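Local coordinates for protein probable receptor YhhM (Klebsiella variicola At-22, PDB 3Q6C) that is of unknown function but is named a probable receptor and belongs to the DUF2500 (YhhM-like) family, folding mainly as an antiparallel beta sheet, at residues N10-I16 / E32-S38; V49-D53 / Y70-F75; G63-M67 / F78-P82. All blocks are in the same frame, centred on the assembly; numbering follows the deposited sequence.

Interaction 1: N10-I16 / E32-S38; sequences NKREKVI and EMRYEAS
The guanidinium of Arg-12 meets the carboxylate of Glu-36 edge-on: Arg-12 NH2 reaches Glu-36 OE2 at 2.9 Å from within the guanidinium plane, while the two planes stand 70° apart. One face of the same guanidinium carries CD of Lys-14, 4.1 Å above the plane and offset toward the rim. The side chains project from an antiparallel strand pair, 10-15 beside 33-38, which forms part of a five-stranded sheet. The Arg-12 to Glu-36 salt bridge has a bent, weak hydrogen bond, and Lys-14 NZ adds a longer, weak bond to Glu-36 OE2. Arg-34 NE also approaches OE2, so three basic residues surround one carboxylate oxygen in a salt-bridge network that would be expected to favour its charged form. Lys-14 reaches it with CG anti to the backbone N (chi1 174°) and a bend further out, its CE lying 3.9 Å from CD of Arg-34.

Tyr-35 points to the other side of the sheet, together with Glu-13. Their side chains run side by side in the same direction, with the carboxylate 21° from the ring plane and Glu-13 CG 3.5 Å from Tyr-35 CE2, in an oblique approach. Val-15 meets selenomethionine Met-33 on this side too, Val-15 CB to Met-33 SE 4.3 Å. Here the pair is backed by helix 54-59, whose Tyr-57 meets the Tyr-35 ring and forms a cation-pi contact with Lys-11; Lys-11 NZ itself bonds to Leu-60 O.

The register is fixed by backbone bonds. Arg-12 and Glu-36 form one hydrogen-bonded pair and Lys-14 and Arg-34 another, with Glu-13 and Tyr-35 as the non-hydrogen-bonded pair between them. In the Lys-14 and Arg-34 pair, Arg-34 N donates to Lys-14 O at 2.7 Å.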
ATOM      1  N   ASN A  10      -7.014  -1.434   2.168  1.00 25.09           N
ATOM      2  CA  ASN A  10      -6.975  -1.761   3.580  1.00 26.11           C
ATOM      3  C   ASN A  10      -5.562  -1.974   4.070  1.00 25.26           C
ATOM      4  O   ASN A  10      -4.628  -2.081   3.279  1.00 25.27           O
ATOM      5  CB  ASN A  10      -7.789  -3.029   3.854  1.00 27.78           C
ATOM      6  CG  ASN A  10      -7.066  -4.289   3.421  1.00 29.02           C
ATOM      7  OD1 ASN A  10      -6.754  -4.456   2.245  1.00 31.05           O
ATOM      8  ND2 ASN A  10      -6.790  -5.178   4.370  1.00 26.82           N
ATOM      9  N   LYS A  11      -5.430  -2.047   5.391  1.00 24.56           N
ATOM     10  CA  LYS A  11      -4.154  -2.250   6.061  1.00 23.67           C
ATOM     11  C   LYS A  11      -4.287  -3.320   7.140  1.00 24.45           C
ATOM     12  O   LYS A  11      -5.267  -3.360   7.890  1.00 25.13           O
ATOM     13  CB  LYS A  11      -3.684  -0.939   6.698  1.00 21.97           C
ATOM     14  CG  LYS A  11      -3.037   0.038   5.718  1.00 20.64           C
ATOM     15  CD  LYS A  11      -2.897   1.437   6.322  1.00 18.46           C
ATOM     16  CE  LYS A  11      -2.057   1.451   7.602  1.00 16.74           C
ATOM     17  NZ  LYS A  11      -2.169   2.774   8.295  1.00 14.12           N
ATOM     18  N   ARG A  12      -3.299  -4.197   7.216  1.00 24.66           N
ATOM     19  CA  ARG A  12      -3.329  -5.239   8.213  1.00 24.31           C
ATOM     20  C   ARG A  12      -2.005  -5.301   8.929  1.00 23.23           C
ATOM     21  O   ARG A  12      -0.951  -5.188   8.316  1.00 20.85           O
ATOM     22  CB  ARG A  12      -3.633  -6.594   7.577  1.00 26.61           C
ATOM     23  CG  ARG A  12      -3.865  -7.712   8.600  1.00 31.65           C
ATOM     24  CD  ARG A  12      -4.098  -9.066   7.934  1.00 35.92           C
ATOM     25  NE  ARG A  12      -2.924  -9.530   7.193  1.00 39.16           N
ATOM     26  CZ  ARG A  12      -2.869 -10.669   6.508  1.00 40.17           C
ATOM     27  NH1 ARG A  12      -3.926 -11.472   6.464  1.00 39.70           N
ATOM     28  NH2 ARG A  12      -1.753 -11.009   5.866  1.00 38.86           N
ATOM     29  N   GLU A  13      -2.079  -5.451  10.244  1.00 25.08           N
ATOM     30  CA  GLU A  13      -0.903  -5.578  11.092  1.00 26.93           C
ATOM     31  C   GLU A  13      -1.038  -7.001  11.615  1.00 27.55           C
ATOM     32  O   GLU A  13      -2.089  -7.386  12.121  1.00 28.25           O
ATOM     33  CB  GLU A  13      -0.959  -4.585  12.245  1.00 27.38           C
ATOM     34  CG  GLU A  13       0.402  -4.194  12.782  1.00 30.94           C
ATOM     35  CD  GLU A  13       0.304  -3.191  13.915  1.00 33.30           C
ATOM     36  OE1 GLU A  13      -0.730  -2.491  13.997  1.00 34.01           O
ATOM     37  OE2 GLU A  13       1.261  -3.096  14.716  1.00 33.92           O
ATOM     38  N   LYS A  14       0.019  -7.783  11.480  1.00 28.71           N
ATOM     39  CA  LYS A  14      -0.017  -9.171  11.896  1.00 31.42           C
ATOM     40  C   LYS A  14       1.256  -9.565  12.625  1.00 32.72           C
ATOM     41  O   LYS A  14       2.340  -9.081  12.306  1.00 32.00           O
ATOM     42  CB  LYS A  14      -0.210 -10.041  10.654  1.00 33.26           C
ATOM     43  CG  LYS A  14      -0.123 -11.528  10.879  1.00 37.01           C
ATOM     44  CD  LYS A  14      -0.533 -12.289   9.622  1.00 39.69           C
ATOM     45  CE  LYS A  14       0.392 -11.988   8.449  1.00 40.68           C
ATOM     46  NZ  LYS A  14      -0.111 -12.616   7.192  1.00 40.36           N
ATOM     47  N   VAL A  15       1.119 -10.448  13.607  1.00 34.61           N
ATOM     48  CA  VAL A  15       2.275 -10.907  14.367  1.00 35.95           C
ATOM     49  C   VAL A  15       2.686 -12.296  13.908  1.00 36.47           C
ATOM     50  O   VAL A  15       1.836 -13.148  13.683  1.00 35.98           O
ATOM     51  CB  VAL A  15       1.959 -10.951  15.858  1.00 35.47           C
ATOM     52  CG1 VAL A  15       0.778 -11.869  16.100  1.00 35.81           C
ATOM     53  CG2 VAL A  15       3.177 -11.409  16.627  1.00 34.22           C
ATOM     54  N   ILE A  16       3.992 -12.509  13.763  1.00 38.88           N
ATOM     55  CA  ILE A  16       4.532 -13.800  13.331  1.00 41.27           C
ATOM     56  C   ILE A  16       5.738 -14.234  14.179  1.00 44.11           C
ATOM     57  O   ILE A  16       6.057 -13.601  15.193  1.00 44.93           O
ATOM     58  CB  ILE A  16       4.969 -13.754  11.857  1.00 40.19           C
ATOM     59  CG1 ILE A  16       6.088 -12.727  11.676  1.00 39.80           C
ATOM     60  CG2 ILE A  16       3.781 -13.413  10.974  1.00 38.05           C
ATOM     61  CD1 ILE A  16       6.669 -12.704  10.280  1.00 38.68           C
ATOM     62  N   GLU A  32       8.736 -10.374  13.924  1.00 50.63           N
ATOM     63  CA  GLU A  32       7.587 -10.584  14.796  1.00 50.35           C
ATOM     64  C   GLU A  32       6.376  -9.845  14.238  1.00 48.57           C
ATOM     65  O   GLU A  32       5.277 -10.393  14.180  1.00 49.41           O
ATOM     66  CB  GLU A  32       7.889 -10.073  16.206  1.00 52.92           C
ATOM     67  CG  GLU A  32       7.441 -11.008  17.322  1.00 55.77           C
ATOM     68  CD  GLU A  32       8.459 -12.093  17.608  1.00 57.94           C
ATOM     69  OE1 GLU A  32       9.597 -11.738  17.984  1.00 59.60           O
ATOM     70  OE2 GLU A  32       8.128 -13.293  17.460  1.00 58.51           O
HETATM   71  N   MSE A  33       6.582  -8.598  13.828  1.00 45.59           N
HETATM   72  CA  MSE A  33       5.502  -7.794  13.269  1.00 43.85           C
HETATM   73  C   MSE A  33       5.572  -7.707  11.752  1.00 40.49           C
HETATM   74  O   MSE A  33       6.611  -7.373  11.190  1.00 39.98           O
HETATM   75  CB  MSE A  33       5.540  -6.382  13.856  1.00 47.14           C
HETATM   76  CG  MSE A  33       5.236  -6.338  15.331  1.00 51.99           C
HETATM   77 SE   MSE A  33       3.423  -6.906  15.692  1.00 58.65          SE
HETATM   78  CE  MSE A  33       2.702  -5.192  16.236  1.00 55.96           C
ATOM     79  N   ARG A  34       4.461  -8.011  11.092  1.00 36.78           N
ATOM     80  CA  ARG A  34       4.398  -7.941   9.641  1.00 34.32           C
ATOM     81  C   ARG A  34       3.348  -6.923   9.235  1.00 31.69           C
ATOM     82  O   ARG A  34       2.258  -6.890   9.804  1.00 28.73           O
ATOM     83  CB  ARG A  34       4.031  -9.291   9.043  1.00 36.93           C
ATOM     84  CG  ARG A  34       4.141  -9.326   7.527  1.00 42.70           C
ATOM     85  CD  ARG A  34       3.752 -10.688   6.987  1.00 47.26           C
ATOM     86  NE  ARG A  34       4.207 -10.889   5.615  1.00 51.34           N
ATOM     87  CZ  ARG A  34       5.481 -10.855   5.232  1.00 52.54           C
ATOM     88  NH1 ARG A  34       6.441 -10.623   6.121  1.00 52.58           N
ATOM     89  NH2 ARG A  34       5.793 -11.066   3.960  1.00 52.97           N
ATOM     90  N   TYR A  35       3.675  -6.095   8.248  1.00 27.87           N
ATOM     91  CA  TYR A  35       2.737  -5.085   7.791  1.00 25.55           C
ATOM     92  C   TYR A  35       2.380  -5.253   6.320  1.00 25.47           C
ATOM     93  O   TYR A  35       3.233  -5.578   5.494  1.00 26.30           O
ATOM     94  CB  TYR A  35       3.309  -3.689   8.036  1.00 23.69           C
ATOM     95  CG  TYR A  35       3.768  -3.444   9.458  1.00 21.12           C
ATOM     96  CD1 TYR A  35       5.055  -3.794   9.872  1.00 19.97           C
ATOM     97  CD2 TYR A  35       2.927  -2.840  10.385  1.00 19.02           C
ATOM     98  CE1 TYR A  35       5.492  -3.539  11.176  1.00 18.06           C
ATOM     99  CE2 TYR A  35       3.350  -2.586  11.687  1.00 16.31           C
ATOM    100  CZ  TYR A  35       4.629  -2.934  12.075  1.00 17.35           C
ATOM    101  OH  TYR A  35       5.045  -2.660  13.361  1.00 19.43           O
ATOM    102  N   GLU A  36       1.107  -5.035   6.002  1.00 24.82           N
ATOM    103  CA  GLU A  36       0.608  -5.167   4.639  1.00 23.45           C
ATOM    104  C   GLU A  36      -0.431  -4.094   4.303  1.00 22.76           C
ATOM    105  O   GLU A  36      -1.294  -3.760   5.120  1.00 22.64           O
ATOM    106  CB  GLU A  36      -0.024  -6.545   4.447  1.00 23.20           C
ATOM    107  CG  GLU A  36       0.958  -7.706   4.385  1.00 26.22           C
ATOM    108  CD  GLU A  36       0.275  -9.076   4.444  1.00 28.00           C
ATOM    109  OE1 GLU A  36      -0.782  -9.263   3.804  1.00 28.96           O
ATOM    110  OE2 GLU A  36       0.803  -9.974   5.127  1.00 30.41           O
ATOM    111  N   ALA A  37      -0.339  -3.550   3.096  1.00 20.00           N
ATOM    112  CA  ALA A  37      -1.286  -2.545   2.645  1.00 17.44           C
ATOM    113  C   ALA A  37      -1.831  -2.991   1.303  1.00 17.29           C
ATOM    114  O   ALA A  37      -1.093  -3.493   0.454  1.00 18.04           O
ATOM    115  CB  ALA A  37      -0.607  -1.213   2.505  1.00 17.45           C
ATOM    116  N   SER A  38      -3.132  -2.829   1.113  1.00 16.93           N
ATOM    117  CA  SER A  38      -3.734  -3.214  -0.152  1.00 17.13           C
ATOM    118  C   SER A  38      -4.159  -1.984  -0.922  1.00 17.81           C
ATOM    119  O   SER A  38      -4.697  -1.041  -0.353  1.00 18.16           O
ATOM    120  CB  SER A  38      -4.943  -4.120   0.069  1.00 15.12           C
ATOM    121  OG  SER A  38      -4.540  -5.418   0.458  1.00 14.93           O
TER

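Interaction 2: V49-D53 / Y70-F75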
ATOM      1  N   VAL A  49      -1.705  -6.683  -2.811  1.00 27.15           N
ATOM      2  CA  VAL A  49      -1.048  -6.637  -1.518  1.00 25.44           C
ATOM      3  C   VAL A  49       0.448  -6.374  -1.576  1.00 25.09           C
ATOM      4  O   VAL A  49       1.187  -7.078  -2.262  1.00 24.15           O
ATOM      5  CB  VAL A  49      -1.248  -7.954  -0.759  1.00 25.08           C
ATOM      6  CG1 VAL A  49      -0.677  -7.832   0.651  1.00 23.49           C
ATOM      7  CG2 VAL A  49      -2.715  -8.302  -0.722  1.00 23.33           C
ATOM      8  N   PHE A  50       0.882  -5.363  -0.833  1.00 22.49           N
ATOM      9  CA  PHE A  50       2.289  -5.005  -0.751  1.00 19.64           C
ATOM     10  C   PHE A  50       2.773  -5.096   0.701  1.00 20.97           C
ATOM     11  O   PHE A  50       2.074  -4.680   1.633  1.00 20.76           O
ATOM     12  CB  PHE A  50       2.494  -3.585  -1.254  1.00 19.49           C
ATOM     13  CG  PHE A  50       2.424  -3.452  -2.740  1.00 19.46           C
ATOM     14  CD1 PHE A  50       3.534  -3.753  -3.530  1.00 17.16           C
ATOM     15  CD2 PHE A  50       1.259  -3.002  -3.354  1.00 18.51           C
ATOM     16  CE1 PHE A  50       3.485  -3.603  -4.911  1.00 18.66           C
ATOM     17  CE2 PHE A  50       1.195  -2.849  -4.735  1.00 17.75           C
ATOM     18  CZ  PHE A  50       2.311  -3.148  -5.518  1.00 18.71           C
ATOM     19  N   ARG A  51       3.967  -5.654   0.886  1.00 21.23           N
ATOM     20  CA  ARG A  51       4.557  -5.762   2.214  1.00 19.80           C
ATOM     21  C   ARG A  51       5.291  -4.452   2.472  1.00 20.15           C
ATOM     22  O   ARG A  51       5.968  -3.935   1.589  1.00 21.01           O
ATOM     23  CB  ARG A  51       5.565  -6.904   2.284  1.00 20.50           C
ATOM     24  CG  ARG A  51       6.130  -7.072   3.672  1.00 24.32           C
ATOM     25  CD  ARG A  51       7.502  -7.728   3.694  1.00 27.06           C
ATOM     26  NE  ARG A  51       8.080  -7.645   5.037  1.00 30.47           N
ATOM     27  CZ  ARG A  51       9.370  -7.808   5.320  1.00 32.02           C
ATOM     28  NH1 ARG A  51      10.243  -8.073   4.353  1.00 33.51           N
ATOM     29  NH2 ARG A  51       9.793  -7.676   6.569  1.00 30.82           N
ATOM     30  N   LEU A  52       5.158  -3.922   3.679  1.00 18.87           N
ATOM     31  CA  LEU A  52       5.812  -2.671   4.035  1.00 17.09           C
ATOM     32  C   LEU A  52       6.458  -2.792   5.410  1.00 17.97           C
ATOM     33  O   LEU A  52       6.197  -3.748   6.153  1.00 17.46           O
ATOM     34  CB  LEU A  52       4.784  -1.541   4.111  1.00 14.95           C
ATOM     35  CG  LEU A  52       3.761  -1.346   3.006  1.00 15.53           C
ATOM     36  CD1 LEU A  52       2.762  -0.279   3.416  1.00 15.76           C
ATOM     37  CD2 LEU A  52       4.470  -0.959   1.741  1.00 19.22           C
ATOM     38  N   ASP A  53       7.312  -1.833   5.752  1.00 16.57           N
ATOM     39  CA  ASP A  53       7.875  -1.840   7.089  1.00 16.13           C
ATOM     40  C   ASP A  53       6.913  -0.926   7.839  1.00 16.61           C
ATOM     41  O   ASP A  53       6.016  -0.337   7.227  1.00 15.51           O
ATOM     42  CB  ASP A  53       9.312  -1.302   7.122  1.00 14.78           C
ATOM     43  CG  ASP A  53       9.439   0.090   6.556  1.00 15.05           C
ATOM     44  OD1 ASP A  53       8.411   0.754   6.309  1.00 15.84           O
ATOM     45  OD2 ASP A  53      10.595   0.523   6.368  1.00 15.88           O
ATOM     46  N   TYR A  70       5.262   1.408  -8.200  1.00 22.13           N
ATOM     47  CA  TYR A  70       5.666   0.044  -7.877  1.00 21.58           C
ATOM     48  C   TYR A  70       6.414  -0.698  -8.975  1.00 21.86           C
ATOM     49  O   TYR A  70       6.220  -0.447 -10.161  1.00 20.32           O
ATOM     50  CB  TYR A  70       4.439  -0.784  -7.502  1.00 20.39           C
ATOM     51  CG  TYR A  70       3.501  -1.004  -8.669  1.00 19.63           C
ATOM     52  CD1 TYR A  70       2.598  -0.010  -9.070  1.00 20.06           C
ATOM     53  CD2 TYR A  70       3.546  -2.192  -9.399  1.00 18.93           C
ATOM     54  CE1 TYR A  70       1.761  -0.201 -10.175  1.00 18.04           C
ATOM     55  CE2 TYR A  70       2.724  -2.392 -10.497  1.00 19.50           C
ATOM     56  CZ  TYR A  70       1.833  -1.395 -10.883  1.00 19.37           C
ATOM     57  OH  TYR A  70       1.036  -1.608 -11.986  1.00 19.01           O
ATOM     58  N   LYS A  71       7.264  -1.623  -8.548  1.00 22.64           N
ATOM     59  CA  LYS A  71       8.019  -2.472  -9.450  1.00 24.64           C
ATOM     60  C   LYS A  71       7.670  -3.895  -9.021  1.00 25.15           C
ATOM     61  O   LYS A  71       8.138  -4.375  -7.991  1.00 25.39           O
ATOM     62  CB  LYS A  71       9.520  -2.219  -9.314  1.00 25.47           C
ATOM     63  CG  LYS A  71      10.365  -3.078 -10.255  1.00 29.71           C
ATOM     64  CD  LYS A  71      11.865  -2.775 -10.155  1.00 33.13           C
ATOM     65  CE  LYS A  71      12.220  -1.383 -10.695  1.00 35.38           C
ATOM     66  NZ  LYS A  71      11.561  -0.269  -9.948  1.00 34.15           N
ATOM     67  N   GLY A  72       6.821  -4.557  -9.805  1.00 26.35           N
ATOM     68  CA  GLY A  72       6.396  -5.906  -9.473  1.00 25.43           C
ATOM     69  C   GLY A  72       5.653  -5.868  -8.155  1.00 26.31           C
ATOM     70  O   GLY A  72       4.778  -5.025  -7.951  1.00 28.62           O
ATOM     71  N   THR A  73       5.997  -6.771  -7.247  1.00 26.71           N
ATOM     72  CA  THR A  73       5.357  -6.802  -5.937  1.00 26.69           C
ATOM     73  C   THR A  73       6.099  -5.942  -4.926  1.00 26.59           C
ATOM     74  O   THR A  73       5.878  -6.076  -3.726  1.00 29.94           O
ATOM     75  CB  THR A  73       5.282  -8.228  -5.376  1.00 27.59           C
ATOM     76  OG1 THR A  73       6.409  -8.990  -5.843  1.00 28.72           O
ATOM     77  CG2 THR A  73       3.986  -8.892  -5.797  1.00 25.74           C
ATOM     78  N   ALA A  74       6.968  -5.057  -5.411  1.00 24.55           N
ATOM     79  CA  ALA A  74       7.742  -4.177  -4.535  1.00 21.44           C
ATOM     80  C   ALA A  74       7.161  -2.767  -4.494  1.00 19.62           C
ATOM     81  O   ALA A  74       7.171  -2.047  -5.489  1.00 19.94           O
ATOM     82  CB  ALA A  74       9.205  -4.122  -4.997  1.00 22.16           C
ATOM     83  N   PHE A  75       6.661  -2.384  -3.329  1.00 15.97           N
ATOM     84  CA  PHE A  75       6.085  -1.072  -3.137  1.00 13.12           C
ATOM     85  C   PHE A  75       7.203  -0.053  -3.259  1.00 15.65           C
ATOM     86  O   PHE A  75       8.237  -0.183  -2.610  1.00 17.62           O
ATOM     87  CB  PHE A  75       5.440  -1.008  -1.745  1.00 12.23           C
ATOM     88  CG  PHE A  75       4.965   0.357  -1.346  1.00  8.38           C
ATOM     89  CD1 PHE A  75       5.851   1.290  -0.826  1.00  8.73           C
ATOM     90  CD2 PHE A  75       3.629   0.718  -1.515  1.00  9.33           C
ATOM     91  CE1 PHE A  75       5.425   2.573  -0.479  1.00  8.51           C
ATOM     92  CE2 PHE A  75       3.187   1.998  -1.173  1.00  9.45           C
ATOM     93  CZ  PHE A  75       4.096   2.933  -0.650  1.00  8.12           C
TER
HETATM   94  O   HOH W   1       6.430  -4.426  -0.949  1.00 33.42           O
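Phe-50 is the first residue of segment 49-53 to meet residues 70-75, and its buried ring reaches the turn that joins the two strands there. Phe-50 CE1 comes within 3.6 Å of Gly-72 O, which lies at the edge of the ring near its plane. Phe-50 CZ packs against CB of Tyr-70 at 3.7 Å, and Phe-50 CD1 against CB of Phe-75 at 3.8 Å. With CG beside the backbone N (chi1 -75°), the Phe-50 ring reaches across to this turn, and its side chain crosses those of Tyr-70 and Phe-75 at about right angles. Leu-68 of strand 65-71 touches both phenylalanines.

Arg-51 contributes through its backbone. Arg-51 O accepts a hydrogen bond from a water at 2.6 Å; the same water accepts from Phe-75 N at 3.1 Å and donates a longer bond to Thr-73 O. It sits in the plane of the Phe-50 ring, at the edge.

Strands 48-52 and 74-80 are the outermost strands of the chain's five-stranded antiparallel sheet, yet here they face each other: the sheet is curled, as in an incompletely closed barrel. No direct hydrogen bond joins the two segments; side-chain packing and the bridging water make the contact. The loop that approaches Phe-50 is a type II' turn from Lys-71 to Ala-74, with Gly-72 at positive phi (62°) and backbone bonds in both directions between the two end residues.

Leu-52 follows, extending CD2 over one face of the Phe-75 ring in a CH-pi contact, Leu-52 CD2 lying 3.8 Å from the Phe-75 ring centroid and 27° off the ring normal.

Interaction 3: G63-M67 / F78-P82; sequences GDRGM and FTPDP
Within the hairpin, the ring of Phe-78 meets mainly backbone atoms of Arg-65 and Gly-66. Phe-78 CZ comes within 3.4 Å of Gly-66 N in an oblique approach, whereas Arg-65 C sits at the ring edge, near the plane. CG of Phe-78 stands anti to the backbone N (chi1 171°), which swings the ring forward, in the direction of Pro-80, and across to the neighbouring strand at Arg-65 and Gly-66. Beyond this contact the ring meets Phe-39, and the side chain also touches Val-8 of strand 2-15.

Gly-66 and Pro-80 form the non-hydrogen-bonded pair of this antiparallel hairpin, strand 65-71 followed by strand 74-80. The CA atoms of Gly-66 and Pro-80 approach to 4.1 Å, a close spacing for which the absence of a side chain on Gly-66 leaves room. Met-67 (selenomethionine) and Thr-79 make the adjoining hydrogen-bonded pair: Thr-79 N donates to Met-67 O at 2.8 Å in the carbonyl plane, but Met-67 N reaches Thr-79 O from 42° above the carbonyl plane. A water donates to Met-67 O as well and lies 3.3 Å from Thr-79 OG1.

Arg-65 and Asp-81 cross at a slant, their guanidinium and carboxylate planes 22° apart. Their charged groups do not meet, and the aliphatic part of Arg-65 makes the contact, Arg-65 CG to Asp-81 OD2 3.5 Å. Asp-81 is held by its backbone, Asp-81 N donating to Arg-65 O at 3.1 Å on a lone pair. OD2 instead forms a salt bridge with Arg-5 NH2 of strand 2-15. OD2 and Arg-65 O are both acceptors and lie near each other; the charge of Arg-5 probably offsets this unfavourable pairing, and the salt bridge joins the end of the hairpin to strand 2-15.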
ATOM      1  N   GLY A  63      -8.218   4.506   2.758  1.00 30.28           N
ATOM      2  CA  GLY A  63      -9.238   5.393   2.233  1.00 32.59           C
ATOM      3  C   GLY A  63      -8.711   6.429   1.261  1.00 32.61           C
ATOM      4  O   GLY A  63      -9.437   6.878   0.382  1.00 33.49           O
ATOM      5  N   ASP A  64      -7.455   6.819   1.423  1.00 32.18           N
ATOM      6  CA  ASP A  64      -6.850   7.794   0.533  1.00 31.99           C
ATOM      7  C   ASP A  64      -6.715   7.231  -0.872  1.00 32.25           C
ATOM      8  O   ASP A  64      -6.532   6.029  -1.055  1.00 31.98           O
ATOM      9  CB  ASP A  64      -5.470   8.182   1.046  1.00 32.72           C
ATOM     10  CG  ASP A  64      -5.522   9.283   2.077  1.00 35.46           C
ATOM     11  OD1 ASP A  64      -6.586   9.460   2.715  1.00 35.91           O
ATOM     12  OD2 ASP A  64      -4.490   9.969   2.254  1.00 39.17           O
ATOM     13  N   ARG A  65      -6.835   8.096  -1.868  1.00 32.21           N
ATOM     14  CA  ARG A  65      -6.666   7.667  -3.243  1.00 32.98           C
ATOM     15  C   ARG A  65      -5.553   8.525  -3.809  1.00 31.73           C
ATOM     16  O   ARG A  65      -5.447   9.711  -3.497  1.00 31.57           O
ATOM     17  CB  ARG A  65      -7.953   7.836  -4.057  1.00 35.78           C
ATOM     18  CG  ARG A  65      -8.525   9.225  -4.084  1.00 41.21           C
ATOM     19  CD  ARG A  65      -9.716   9.300  -5.035  1.00 45.97           C
ATOM     20  NE  ARG A  65     -10.702   8.241  -4.801  1.00 49.23           N
ATOM     21  CZ  ARG A  65     -11.370   8.058  -3.661  1.00 50.89           C
ATOM     22  NH1 ARG A  65     -11.164   8.865  -2.624  1.00 51.69           N
ATOM     23  NH2 ARG A  65     -12.252   7.067  -3.558  1.00 50.12           N
ATOM     24  N   GLY A  66      -4.698   7.914  -4.612  1.00 28.74           N
ATOM     25  CA  GLY A  66      -3.606   8.664  -5.179  1.00 27.09           C
ATOM     26  C   GLY A  66      -2.788   7.848  -6.144  1.00 27.29           C
ATOM     27  O   GLY A  66      -3.297   6.912  -6.771  1.00 25.48           O
HETATM   28  N   MSE A  67      -1.510   8.200  -6.245  1.00 27.01           N
HETATM   29  CA  MSE A  67      -0.589   7.539  -7.157  1.00 27.76           C
HETATM   30  C   MSE A  67       0.285   6.508  -6.456  1.00 26.87           C
HETATM   31  O   MSE A  67       1.003   6.829  -5.504  1.00 27.38           O
HETATM   32  CB  MSE A  67       0.301   8.591  -7.826  1.00 30.23           C
HETATM   33  CG  MSE A  67       0.851   8.188  -9.183  1.00 35.69           C
HETATM   34 SE   MSE A  67      -0.543   7.962 -10.517  1.00 46.36          SE
HETATM   35  CE  MSE A  67      -1.236   9.773 -10.531  1.00 40.68           C
ATOM     36  N   PHE A  78       3.599   5.712  -2.470  1.00 12.73           N
ATOM     37  CA  PHE A  78       2.207   6.052  -2.656  1.00 10.73           C
ATOM     38  C   PHE A  78       2.036   7.509  -2.290  1.00 12.15           C
ATOM     39  O   PHE A  78       2.168   7.869  -1.123  1.00 12.55           O
ATOM     40  CB  PHE A  78       1.270   5.255  -1.772  1.00 11.97           C
ATOM     41  CG  PHE A  78      -0.149   5.764  -1.826  1.00 11.96           C
ATOM     42  CD1 PHE A  78      -0.991   5.405  -2.879  1.00 13.54           C
ATOM     43  CD2 PHE A  78      -0.615   6.680  -0.876  1.00 11.42           C
ATOM     44  CE1 PHE A  78      -2.276   5.948  -2.988  1.00 14.03           C
ATOM     45  CE2 PHE A  78      -1.891   7.227  -0.976  1.00 13.25           C
ATOM     46  CZ  PHE A  78      -2.724   6.858  -2.038  1.00 12.70           C
ATOM     47  N   THR A  79       1.717   8.334  -3.284  1.00 13.32           N
ATOM     48  CA  THR A  79       1.524   9.757  -3.078  1.00 16.48           C
ATOM     49  C   THR A  79       0.036  10.106  -3.118  1.00 18.67           C
ATOM     50  O   THR A  79      -0.568  10.175  -4.191  1.00 20.57           O
ATOM     51  CB  THR A  79       2.253  10.566  -4.175  1.00 17.14           C
ATOM     52  OG1 THR A  79       3.589  10.064  -4.333  1.00 17.65           O
ATOM     53  CG2 THR A  79       2.316  12.037  -3.797  1.00 13.55           C
ATOM     54  N   PRO A  80      -0.585  10.321  -1.948  1.00 21.69           N
ATOM     55  CA  PRO A  80      -2.013  10.663  -1.956  1.00 24.12           C
ATOM     56  C   PRO A  80      -2.265  11.948  -2.722  1.00 27.11           C
ATOM     57  O   PRO A  80      -1.381  12.810  -2.797  1.00 27.47           O
ATOM     58  CB  PRO A  80      -2.350  10.791  -0.472  1.00 23.83           C
ATOM     59  CG  PRO A  80      -1.044  11.140   0.152  1.00 23.36           C
ATOM     60  CD  PRO A  80      -0.073  10.247  -0.574  1.00 21.47           C
ATOM     61  N   ASP A  81      -3.458  12.069  -3.306  1.00 31.30           N
ATOM     62  CA  ASP A  81      -3.806  13.270  -4.061  1.00 33.66           C
ATOM     63  C   ASP A  81      -3.591  14.494  -3.180  1.00 36.84           C
ATOM     64  O   ASP A  81      -3.951  14.502  -2.001  1.00 36.66           O
ATOM     65  CB  ASP A  81      -5.254  13.213  -4.548  1.00 32.72           C
ATOM     66  CG  ASP A  81      -5.446  12.215  -5.678  1.00 33.42           C
ATOM     67  OD1 ASP A  81      -4.539  12.121  -6.533  1.00 31.20           O
ATOM     68  OD2 ASP A  81      -6.497  11.536  -5.726  1.00 33.38           O
ATOM     69  N   PRO A  82      -3.002  15.552  -3.750  1.00 39.92           N
ATOM     70  CA  PRO A  82      -2.723  16.792  -3.014  1.00 43.12           C
ATOM     71  C   PRO A  82      -3.902  17.366  -2.226  1.00 44.31           C
ATOM     72  O   PRO A  82      -5.065  17.103  -2.604  1.00 45.68           O
ATOM     73  CB  PRO A  82      -2.230  17.738  -4.113  1.00 43.66           C
ATOM     74  CG  PRO A  82      -2.975  17.243  -5.338  1.00 44.45           C
ATOM     75  CD  PRO A  82      -2.833  15.749  -5.201  1.00 41.51           C
TER
HETATM   76  O   HOH W   2       3.462   7.340  -6.103  1.00 30.04           O

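Interactions 1 and 3 are both surface contacts between neighbouring strands of one sheet, hydrogen-bonded through their backbones, and their centres lie about 20 Å apart on opposite sides of the chain's centre. Interaction 2 is partly buried and differs in kind: it brings the sheet's two outermost strands together through aromatic and aliphatic packing and a water. Strand 33-41 links interactions 1 and 2 directly, since Ala-37 and Tyr-35 pair with Phe-50 and Leu-52. Interactions 2 and 3 share the hairpin of strands 65-71 and 74-80, one at its turn and the other near its open end. A single salt-bridge network marks interaction 1, whereas an aromatic ring set against backbone atoms marks interaction 3.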